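Local coordinates for putative PII-like nitrogen regulatory protein (PDB 3CE8) that is of unknown function but, as a PII-like trimer of the DUF3240 family, may serve in nitrogen regulation or a related signalling role, at residues E23-L28 with K80-H85; I29-I34 with K102-R107; L53-G58 with Y75-K80. All blocks are in the same frame, centred on the assembly; numbering follows the deposited sequence.

Contact 1: E23-L28 with K80-H85; sequences EQLLVL and KFEIMH. With EDO (1,2-ethanediol), chain E.
Glu23 folds back at chi2 (-70°), which lays OE1 3.2 Å from Met84 CG and near His85 C. The next residue, Gln24, pairs with His85 twice through the backbone and once through the side chains: its NE2 donates to His85 NE2 at 3.1 Å, the acceptor in the amide plane but the donor 32° out of the ring plane. Gln24 NE2 is also hydrogen-bonded to Gln90 OE1. His85 ND1 donates a hydrogen bond to Ile83 O at 2.9 Å, the acceptor in the ring plane; ND1 donating and NE2 accepting would be consistent with a neutral ring. Leu25 turns to the other face, its CD1 3.7 Å from CE of Met84, a selenomethionine, with Met111 of the second subunit packing nearby. These are the two central strands of a ferredoxin-like sheet, as in PII proteins. Leu26 N meets Ile83 O from the carbonyl face opposite His85 ND1, while Leu26 CB sits 3.6 Å from His85 CE1, beneath helix 90-100. Val27 runs beside Glu82, CG2 to CG 4.0 Å. A 1,2-ethanediol, probably from the crystallisation liquor, hydrogen-bonds through O1 to Glu82 O and weakly accepts from Met84 N at O2. Leu28 and Phe81 pair through both backbone bonds.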
loop_
_atom_site.group_PDB
_atom_site.type_symbol
_atom_site.label_atom_id
_atom_site.label_comp_id
_atom_site.label_asym_id
_atom_site.label_seq_id
_atom_site.Cartn_x
_atom_site.Cartn_y
_atom_site.Cartn_z
ATOM N N GLU A 23 3.730 16.256 0.080
ATOM C CA GLU A 23 2.949 15.224 0.816
ATOM C C GLU A 23 3.642 13.904 0.640
ATOM O O GLU A 23 4.183 13.573 -0.423
ATOM C CB GLU A 23 1.503 15.046 0.343
ATOM C CG GLU A 23 0.588 16.203 0.675
ATOM C CD GLU A 23 0.282 16.338 2.153
ATOM O OE1 GLU A 23 -0.043 15.319 2.798
ATOM O OE2 GLU A 23 0.327 17.478 2.658
ATOM N N GLN A 24 3.630 13.147 1.712
ATOM C CA GLN A 24 4.244 11.835 1.699
ATOM C C GLN A 24 3.446 10.914 2.617
ATOM O O GLN A 24 2.702 11.376 3.465
ATOM C CB GLN A 24 5.721 11.941 2.074
ATOM C CG GLN A 24 5.959 12.579 3.403
ATOM C CD GLN A 24 7.434 12.693 3.744
ATOM O OE1 GLN A 24 8.280 12.840 2.845
ATOM N NE2 GLN A 24 7.753 12.638 5.070
ATOM N N LEU A 25 3.577 9.622 2.391
ATOM C CA LEU A 25 2.813 8.626 3.131
ATOM C C LEU A 25 3.633 7.886 4.181
ATOM O O LEU A 25 4.619 7.277 3.860
ATOM C CB LEU A 25 2.232 7.608 2.124
ATOM C CG LEU A 25 1.203 6.607 2.633
ATOM C CD1 LEU A 25 -0.066 7.378 2.988
ATOM C CD2 LEU A 25 0.949 5.460 1.609
ATOM N N LEU A 26 3.242 7.972 5.436
ATOM C CA LEU A 26 3.893 7.166 6.472
ATOM C C LEU A 26 3.142 5.878 6.619
ATOM O O LEU A 26 1.926 5.876 6.767
ATOM C CB LEU A 26 3.905 7.864 7.837
ATOM C CG LEU A 26 4.399 7.041 9.030
ATOM C CD1 LEU A 26 5.885 6.704 8.947
ATOM C CD2 LEU A 26 4.121 7.884 10.241
ATOM N N VAL A 27 3.874 4.787 6.485
ATOM C CA VAL A 27 3.316 3.439 6.699
ATOM C C VAL A 27 4.008 2.891 7.921
ATOM O O VAL A 27 5.242 2.892 8.042
ATOM C CB VAL A 27 3.528 2.465 5.534
ATOM C CG1 VAL A 27 2.960 1.095 5.922
ATOM C CG2 VAL A 27 2.878 3.020 4.263
ATOM N N LEU A 28 3.168 2.443 8.834
ATOM C CA LEU A 28 3.581 1.999 10.180
ATOM C C LEU A 28 2.942 0.665 10.530
ATOM O O LEU A 28 1.728 0.522 10.446
ATOM C CB LEU A 28 3.148 3.095 11.172
ATOM C CG LEU A 28 3.295 2.861 12.668
ATOM C CD1 LEU A 28 4.759 2.791 13.103
ATOM C CD2 LEU A 28 2.569 3.991 13.369
ATOM N N LYS A 80 -1.814 -2.103 10.347
ATOM C CA LYS A 80 -1.114 -1.269 9.394
ATOM C C LYS A 80 -1.858 0.032 9.173
ATOM O O LYS A 80 -2.989 0.098 8.639
ATOM C CB LYS A 80 -0.912 -2.012 8.071
ATOM C CG LYS A 80 -0.190 -1.256 6.945
ATOM C CD LYS A 80 -0.392 -2.024 5.623
ATOM C CE LYS A 80 0.204 -1.400 4.388
ATOM N NZ LYS A 80 -0.212 -2.138 3.143
ATOM N N PHE A 81 -1.142 1.060 9.600
ATOM C CA PHE A 81 -1.564 2.443 9.509
ATOM C C PHE A 81 -0.914 3.088 8.315
ATOM O O PHE A 81 0.252 2.851 8.016
ATOM C CB PHE A 81 -1.103 3.253 10.737
ATOM C CG PHE A 81 -1.876 2.965 12.026
ATOM C CD1 PHE A 81 -1.479 1.955 12.886
ATOM C CD2 PHE A 81 -2.967 3.747 12.390
ATOM C CE1 PHE A 81 -2.173 1.722 14.051
ATOM C CE2 PHE A 81 -3.667 3.499 13.548
ATOM C CZ PHE A 81 -3.273 2.500 14.380
ATOM N N GLU A 82 -1.696 3.904 7.637
ATOM C CA GLU A 82 -1.200 4.735 6.545
ATOM C C GLU A 82 -1.643 6.157 6.813
ATOM O O GLU A 82 -2.841 6.440 6.974
ATOM C CB GLU A 82 -1.677 4.233 5.185
ATOM C CG GLU A 82 -1.071 2.893 4.833
ATOM C CD GLU A 82 -1.283 2.467 3.394
ATOM O OE1 GLU A 82 -1.979 3.140 2.606
ATOM O OE2 GLU A 82 -0.704 1.440 3.040
ATOM N N ILE A 83 -0.634 7.020 6.891
ATOM C CA ILE A 83 -0.785 8.417 7.276
ATOM C C ILE A 83 -0.121 9.420 6.338
ATOM O O ILE A 83 1.088 9.625 6.310
ATOM C CB ILE A 83 -0.208 8.623 8.695
ATOM C CG1 ILE A 83 -0.773 7.550 9.632
ATOM C CG2 ILE A 83 -0.468 10.052 9.236
ATOM C CD1 ILE A 83 0.203 7.167 10.664
HETATM N N MSE A 84 -0.980 10.027 5.554
HETATM C CA MSE A 84 -0.594 11.076 4.628
HETATM C C MSE A 84 -0.339 12.304 5.486
HETATM O O MSE A 84 -1.127 12.639 6.383
HETATM C CB MSE A 84 -1.691 11.372 3.595
HETATM C CG MSE A 84 -1.254 12.364 2.538
HETATM SE SE MSE A 84 -0.053 11.518 1.297
HETATM C CE MSE A 84 -1.203 10.058 0.749
ATOM N N HIS A 85 0.781 12.952 5.210
ATOM C CA HIS A 85 1.198 14.119 5.944
ATOM C C HIS A 85 2.189 14.952 5.150
ATOM O O HIS A 85 2.875 14.432 4.275
ATOM C CB HIS A 85 1.881 13.669 7.241
ATOM C CG HIS A 85 3.158 12.908 7.015
ATOM N ND1 HIS A 85 3.178 11.571 6.650
ATOM C CD2 HIS A 85 4.453 13.300 7.087
ATOM C CE1 HIS A 85 4.435 11.181 6.492
ATOM N NE2 HIS A 85 5.229 12.209 6.743
HETATM C C1 EDO E . -4.210 8.178 4.194
HETATM O O1 EDO E . -4.919 7.051 4.720
HETATM C C2 EDO E . -5.022 9.454 4.326
HETATM O O2 EDO E . -4.316 10.072 5.385
#

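Contact 2: I29-I34 with K102-R107; sequences IAQNDI and KHNPCR
Ile34 CG1 is wedged between its own backbone N and carbonyl carbon (chi1 58°), and the extended bond beyond it carries CD1 to Cys106 SG, 3.4 Å away in tight apolar packing. The sulfur meets it because SG stands beside the Cys106 backbone N (chi1 -66°); from there it also lies against Ala30, 3.6 Å from CA. Asn104 slides past Ile34 in the opposite direction, with OD1 3.5 Å from Ile34 CG2. Its ND2 makes a weak hydrogen bond to Asp33 OD2 at 3.3 Å, the amide standing almost at right angles to the carboxylate. In the ferredoxin-like fold this is where strand 23-31 gives way to helix 35-42, for which Ile34 is the N-cap residue, beside the loop that leads from helix 90-100 into strand 106-112. Gln31 reaches across to the 102-107 segment: NE2 rests on Asn104 CB at 3.3 Å and bonds weakly to Pro105 O. At Ile29 the backbone N donates to Arg107 O at 2.8 Å in a nearly straight bond; the return bond from Arg107 N is long, bent and weak. Cys106 and Arg107 also pair antiparallel with a strand of the third subunit, which carries the sheet across the interface.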
loop_
_atom_site.group_PDB
_atom_site.type_symbol
_atom_site.label_atom_id
_atom_site.label_comp_id
_atom_site.label_asym_id
_atom_site.label_seq_id
_atom_site.Cartn_x
_atom_site.Cartn_y
_atom_site.Cartn_z
ATOM N N ILE A 29 3.781 -0.316 10.855
ATOM C CA ILE A 29 3.322 -1.668 11.216
ATOM C C ILE A 29 3.407 -1.780 12.726
ATOM O O ILE A 29 4.468 -2.032 13.288
ATOM C CB ILE A 29 4.145 -2.781 10.520
ATOM C CG1 ILE A 29 4.182 -2.532 9.010
ATOM C CG2 ILE A 29 3.578 -4.145 10.803
ATOM C CD1 ILE A 29 2.825 -2.243 8.433
ATOM N N ALA A 30 2.244 -1.589 13.341
ATOM C CA ALA A 30 2.047 -1.515 14.783
ATOM C C ALA A 30 1.437 -2.756 15.364
ATOM O O ALA A 30 0.596 -3.439 14.772
ATOM C CB ALA A 30 1.160 -0.315 15.119
ATOM N N GLN A 31 1.838 -3.015 16.587
ATOM C CA GLN A 31 1.335 -4.188 17.297
ATOM C C GLN A 31 -0.071 -3.853 17.733
ATOM O O GLN A 31 -0.395 -2.706 17.960
ATOM C CB GLN A 31 2.248 -4.540 18.463
ATOM C CG GLN A 31 3.727 -4.298 18.112
ATOM C CD GLN A 31 4.668 -5.007 19.037
ATOM O OE1 GLN A 31 4.488 -6.196 19.318
ATOM N NE2 GLN A 31 5.708 -4.299 19.494
ATOM N N ASN A 32 -0.913 -4.865 17.795
ATOM C CA ASN A 32 -2.343 -4.666 18.091
ATOM C C ASN A 32 -2.646 -3.997 19.421
ATOM O O ASN A 32 -3.672 -3.341 19.562
ATOM C CB ASN A 32 -3.149 -5.972 17.943
ATOM C CG ASN A 32 -3.356 -6.368 16.464
ATOM O OD1 ASN A 32 -3.389 -5.514 15.566
ATOM N ND2 ASN A 32 -3.517 -7.664 16.219
ATOM N N ASP A 33 -1.722 -4.106 20.365
ATOM C CA ASP A 33 -1.930 -3.539 21.711
ATOM C C ASP A 33 -1.758 -2.006 21.810
ATOM O O ASP A 33 -2.417 -1.349 22.629
ATOM C CB ASP A 33 -1.118 -4.290 22.786
ATOM C CG ASP A 33 0.374 -4.277 22.530
ATOM O OD1 ASP A 33 0.831 -3.496 21.666
ATOM O OD2 ASP A 33 1.088 -5.052 23.204
ATOM N N ILE A 34 -0.914 -1.435 20.961
ATOM C CA ILE A 34 -0.678 0.034 20.997
ATOM C C ILE A 34 -1.488 0.723 19.918
ATOM O O ILE A 34 -1.324 1.910 19.653
ATOM C CB ILE A 34 0.813 0.465 20.852
ATOM C CG1 ILE A 34 1.406 -0.066 19.540
ATOM C CG2 ILE A 34 1.608 0.044 22.055
ATOM C CD1 ILE A 34 2.770 0.527 19.165
ATOM N N LYS A 102 7.217 3.565 22.846
ATOM C CA LYS A 102 8.288 3.567 23.869
ATOM C C LYS A 102 8.704 2.130 24.129
ATOM O O LYS A 102 9.888 1.798 24.114
ATOM C CB LYS A 102 7.830 4.267 25.197
ATOM C CG LYS A 102 8.916 4.619 26.240
ATOM C CD LYS A 102 8.303 5.287 27.547
ATOM N N HIS A 103 7.707 1.267 24.283
ATOM C CA HIS A 103 7.973 -0.099 24.711
ATOM C C HIS A 103 7.584 -1.177 23.702
ATOM O O HIS A 103 7.771 -2.374 23.967
ATOM C CB HIS A 103 7.276 -0.368 26.069
ATOM C CG HIS A 103 7.755 0.497 27.206
ATOM N ND1 HIS A 103 8.847 0.170 27.988
ATOM C CD2 HIS A 103 7.260 1.652 27.718
ATOM C CE1 HIS A 103 9.016 1.100 28.913
ATOM N NE2 HIS A 103 8.067 2.010 28.771
ATOM N N ASN A 104 7.042 -0.742 22.565
ATOM C CA ASN A 104 6.593 -1.635 21.475
ATOM C C ASN A 104 7.095 -1.182 20.129
ATOM O O ASN A 104 6.398 -0.469 19.439
ATOM C CB ASN A 104 5.072 -1.660 21.364
ATOM C CG ASN A 104 4.413 -2.194 22.581
ATOM O OD1 ASN A 104 4.342 -1.515 23.612
ATOM N ND2 ASN A 104 3.876 -3.408 22.472
ATOM N N PRO A 105 8.291 -1.613 19.743
ATOM C CA PRO A 105 8.815 -1.158 18.475
ATOM C C PRO A 105 7.934 -1.441 17.298
ATOM O O PRO A 105 7.289 -2.477 17.213
ATOM C CB PRO A 105 10.143 -1.882 18.356
ATOM C CG PRO A 105 10.560 -2.133 19.821
ATOM C CD PRO A 105 9.282 -2.356 20.548
ATOM N N CYS A 106 7.909 -0.448 16.425
ATOM C CA CYS A 106 7.122 -0.468 15.196
ATOM C C CYS A 106 7.892 -0.152 13.946
ATOM O O CYS A 106 8.537 0.875 13.835
ATOM C CB CYS A 106 5.949 0.500 15.301
ATOM S SG CYS A 106 4.824 -0.137 16.581
ATOM N N ARG A 107 7.812 -1.062 12.996
ATOM C CA ARG A 107 8.434 -0.823 11.709
ATOM C C ARG A 107 7.697 0.257 10.980
ATOM O O ARG A 107 6.492 0.418 11.125
ATOM C CB ARG A 107 8.505 -2.065 10.839
ATOM C CG ARG A 107 9.835 -2.755 10.972
ATOM C CD ARG A 107 10.091 -3.687 9.786
ATOM N NE ARG A 107 11.495 -3.659 9.389
ATOM C CZ ARG A 107 11.983 -2.753 8.542
ATOM N NH1 ARG A 107 11.169 -1.815 8.027
ATOM N NH2 ARG A 107 13.279 -2.780 8.226
#

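Contact 3: L53-G58 with Y75-K80; sequences LGNICG and YREFCK
The Phe78 ring turns its edge to Gly58, with CE1 3.5 Å from Gly58 O and CD1 3.7 Å from Gly58 N, while one of its faces lies under Arg76 CG, off-centre toward the rim. Phe78 CZ in turn lies over one face of the Arg76 guanidinium, again near the rim. Tyr75 presents its ring obliquely to Cys57 SG, 5.4 Å from the centroid, a sulfur-aromatic contact. On the Phe78 face of the sheet, Ile56 sends CD1 to Phe78 CB (3.9 Å) and CG1 to Lys80 CB (3.7 Å). On the other face Glu77, bent at chi2 (84°), folds across the neighbouring strand: OE2 comes 3.4 Å from Asn55 CB and 3.2 Å from Ile56 O, and the carboxylate is perpendicular to the Asn55 amide. With an alanine here, the packing over Asn55 CB and the strand backbone would probably be lost and a gap open there. Within this ferredoxin-like sheet, residues 62-72 between the strands are not modelled, consistent with a flexible loop at the place of the T-loop of PII proteins. Since OE2 and Ile56 O both accept, their approach is probably mildly repulsive, so pairing rests on six backbone hydrogen bonds and apolar contacts rather than on Glu77's charge.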
loop_
_atom_site.group_PDB
_atom_site.type_symbol
_atom_site.label_atom_id
_atom_site.label_comp_id
_atom_site.label_asym_id
_atom_site.label_seq_id
_atom_site.Cartn_x
_atom_site.Cartn_y
_atom_site.Cartn_z
ATOM N N LEU A 53 -6.303 2.596 8.464
ATOM C CA LEU A 53 -5.698 1.441 9.128
ATOM C C LEU A 53 -6.341 0.130 8.748
ATOM O O LEU A 53 -7.534 0.018 8.585
ATOM C CB LEU A 53 -5.715 1.612 10.640
ATOM C CG LEU A 53 -6.997 1.467 11.406
ATOM C CD1 LEU A 53 -7.187 -0.003 11.649
ATOM C CD2 LEU A 53 -6.866 2.193 12.722
ATOM N N GLY A 54 -5.490 -0.849 8.550
ATOM C CA GLY A 54 -5.945 -2.175 8.207
ATOM C C GLY A 54 -5.132 -3.270 8.852
ATOM O O GLY A 54 -4.007 -3.066 9.281
ATOM N N ASN A 55 -5.725 -4.438 8.914
ATOM C CA ASN A 55 -5.057 -5.627 9.443
ATOM C C ASN A 55 -4.160 -6.280 8.404
ATOM O O ASN A 55 -4.549 -6.464 7.262
ATOM C CB ASN A 55 -6.086 -6.651 9.946
ATOM C CG ASN A 55 -6.680 -6.268 11.303
ATOM O OD1 ASN A 55 -6.059 -5.539 12.115
ATOM N ND2 ASN A 55 -7.875 -6.782 11.570
ATOM N N ILE A 56 -2.935 -6.582 8.807
ATOM C CA ILE A 56 -2.000 -7.355 7.962
ATOM C C ILE A 56 -1.264 -8.415 8.793
ATOM O O ILE A 56 -1.164 -8.345 10.013
ATOM C CB ILE A 56 -0.973 -6.492 7.109
ATOM C CG1 ILE A 56 -0.109 -5.596 8.001
ATOM C CG2 ILE A 56 -1.674 -5.704 5.949
ATOM C CD1 ILE A 56 0.910 -6.368 8.774
ATOM N N CYS A 57 -0.799 -9.429 8.090
ATOM C CA CYS A 57 0.013 -10.476 8.669
ATOM C C CYS A 57 1.505 -10.164 8.426
ATOM O O CYS A 57 1.923 -9.872 7.302
ATOM C CB CYS A 57 -0.378 -11.779 8.033
ATOM S SG CYS A 57 0.226 -13.075 8.937
ATOM N N GLY A 58 2.304 -10.180 9.484
ATOM C CA GLY A 58 3.715 -9.789 9.383
ATOM C C GLY A 58 4.734 -10.786 9.861
ATOM O O GLY A 58 4.620 -11.377 10.931
ATOM N N TYR A 75 6.285 -15.178 13.005
ATOM C CA TYR A 75 5.238 -14.335 12.413
ATOM C C TYR A 75 4.015 -14.082 13.292
ATOM O O TYR A 75 3.789 -14.734 14.317
ATOM C CB TYR A 75 4.750 -14.978 11.124
ATOM C CG TYR A 75 3.695 -16.013 11.387
ATOM C CD1 TYR A 75 2.420 -15.620 11.758
ATOM C CD2 TYR A 75 3.981 -17.379 11.286
ATOM C CE1 TYR A 75 1.446 -16.562 12.005
ATOM C CE2 TYR A 75 3.029 -18.328 11.531
ATOM C CZ TYR A 75 1.762 -17.927 11.891
ATOM O OH TYR A 75 0.824 -18.913 12.135
ATOM N N ARG A 76 3.188 -13.174 12.807
ATOM C CA ARG A 76 2.022 -12.699 13.554
ATOM C C ARG A 76 1.184 -11.624 12.858
ATOM O O ARG A 76 1.461 -11.208 11.742
ATOM C CB ARG A 76 2.485 -12.189 14.931
ATOM C CG ARG A 76 1.739 -10.953 15.512
ATOM C CD ARG A 76 1.898 -10.745 17.070
ATOM N NE ARG A 76 3.244 -10.366 17.534
ATOM C CZ ARG A 76 4.388 -10.604 16.884
ATOM N NH1 ARG A 76 4.408 -11.282 15.740
ATOM N NH2 ARG A 76 5.539 -10.194 17.406
ATOM N N GLU A 77 0.177 -11.154 13.577
ATOM C CA GLU A 77 -0.804 -10.180 13.070
ATOM C C GLU A 77 -0.642 -8.778 13.644
ATOM O O GLU A 77 -0.547 -8.565 14.852
ATOM C CB GLU A 77 -2.233 -10.672 13.355
ATOM C CG GLU A 77 -3.349 -9.844 12.704
ATOM C CD GLU A 77 -3.630 -10.265 11.249
ATOM O OE1 GLU A 77 -3.318 -11.428 10.896
ATOM O OE2 GLU A 77 -4.183 -9.455 10.466
ATOM N N PHE A 78 -0.630 -7.820 12.731
ATOM C CA PHE A 78 -0.462 -6.405 13.073
ATOM C C PHE A 78 -1.497 -5.505 12.459
ATOM O O PHE A 78 -2.299 -5.849 11.602
ATOM C CB PHE A 78 0.898 -5.848 12.604
ATOM C CG PHE A 78 2.085 -6.651 13.044
ATOM C CD1 PHE A 78 2.488 -7.763 12.326
ATOM C CD2 PHE A 78 2.821 -6.275 14.141
ATOM C CE1 PHE A 78 3.580 -8.503 12.706
ATOM C CE2 PHE A 78 3.921 -7.017 14.535
ATOM C CZ PHE A 78 4.296 -8.126 13.814
ATOM N N CYS A 79 -1.361 -4.284 12.886
ATOM C CA CYS A 79 -2.205 -3.226 12.434
ATOM C C CYS A 79 -1.355 -2.318 11.566
ATOM O O CYS A 79 -0.309 -1.851 11.974
ATOM C CB CYS A 79 -2.783 -2.493 13.646
ATOM S SG CYS A 79 -3.930 -1.156 13.223
ATOM N N LYS A 80 -1.814 -2.103 10.347
ATOM C CA LYS A 80 -1.114 -1.269 9.394
ATOM C C LYS A 80 -1.858 0.032 9.173
ATOM O O LYS A 80 -2.989 0.098 8.639
ATOM C CB LYS A 80 -0.912 -2.012 8.071
ATOM C CG LYS A 80 -0.190 -1.256 6.945
ATOM C CD LYS A 80 -0.392 -2.024 5.623
ATOM C CE LYS A 80 0.204 -1.400 4.388
ATOM N NZ LYS A 80 -0.212 -2.138 3.143
#

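In the fold
All three contacts stitch one four-stranded antiparallel sheet, ordered 50-60, 74-86, 23-31, 106-112. Contact 1 joins its two inner strands, while contacts 2 and 3 attach the strands outermost within the chain, beyond which neighbouring subunits continue the sheet. Contact 3 is nested in the chain loops closed by the other two. Contacts 1 and 2 have centres about 15 Å apart and meet where Leu28 CD1 packs 3.4 Å from Cys106 CB. Contacts 2 and 3 are joined by a probable hydrogen bond from Cys79 N to Ala30 O, 2.8 Å. Lys80 belongs to contacts 1 and 3; its side chain lies about 3 Å from a bound phosphate, probably from the crystallisation liquor, and makes a weak, long ion pair with Glu82 of the third subunit.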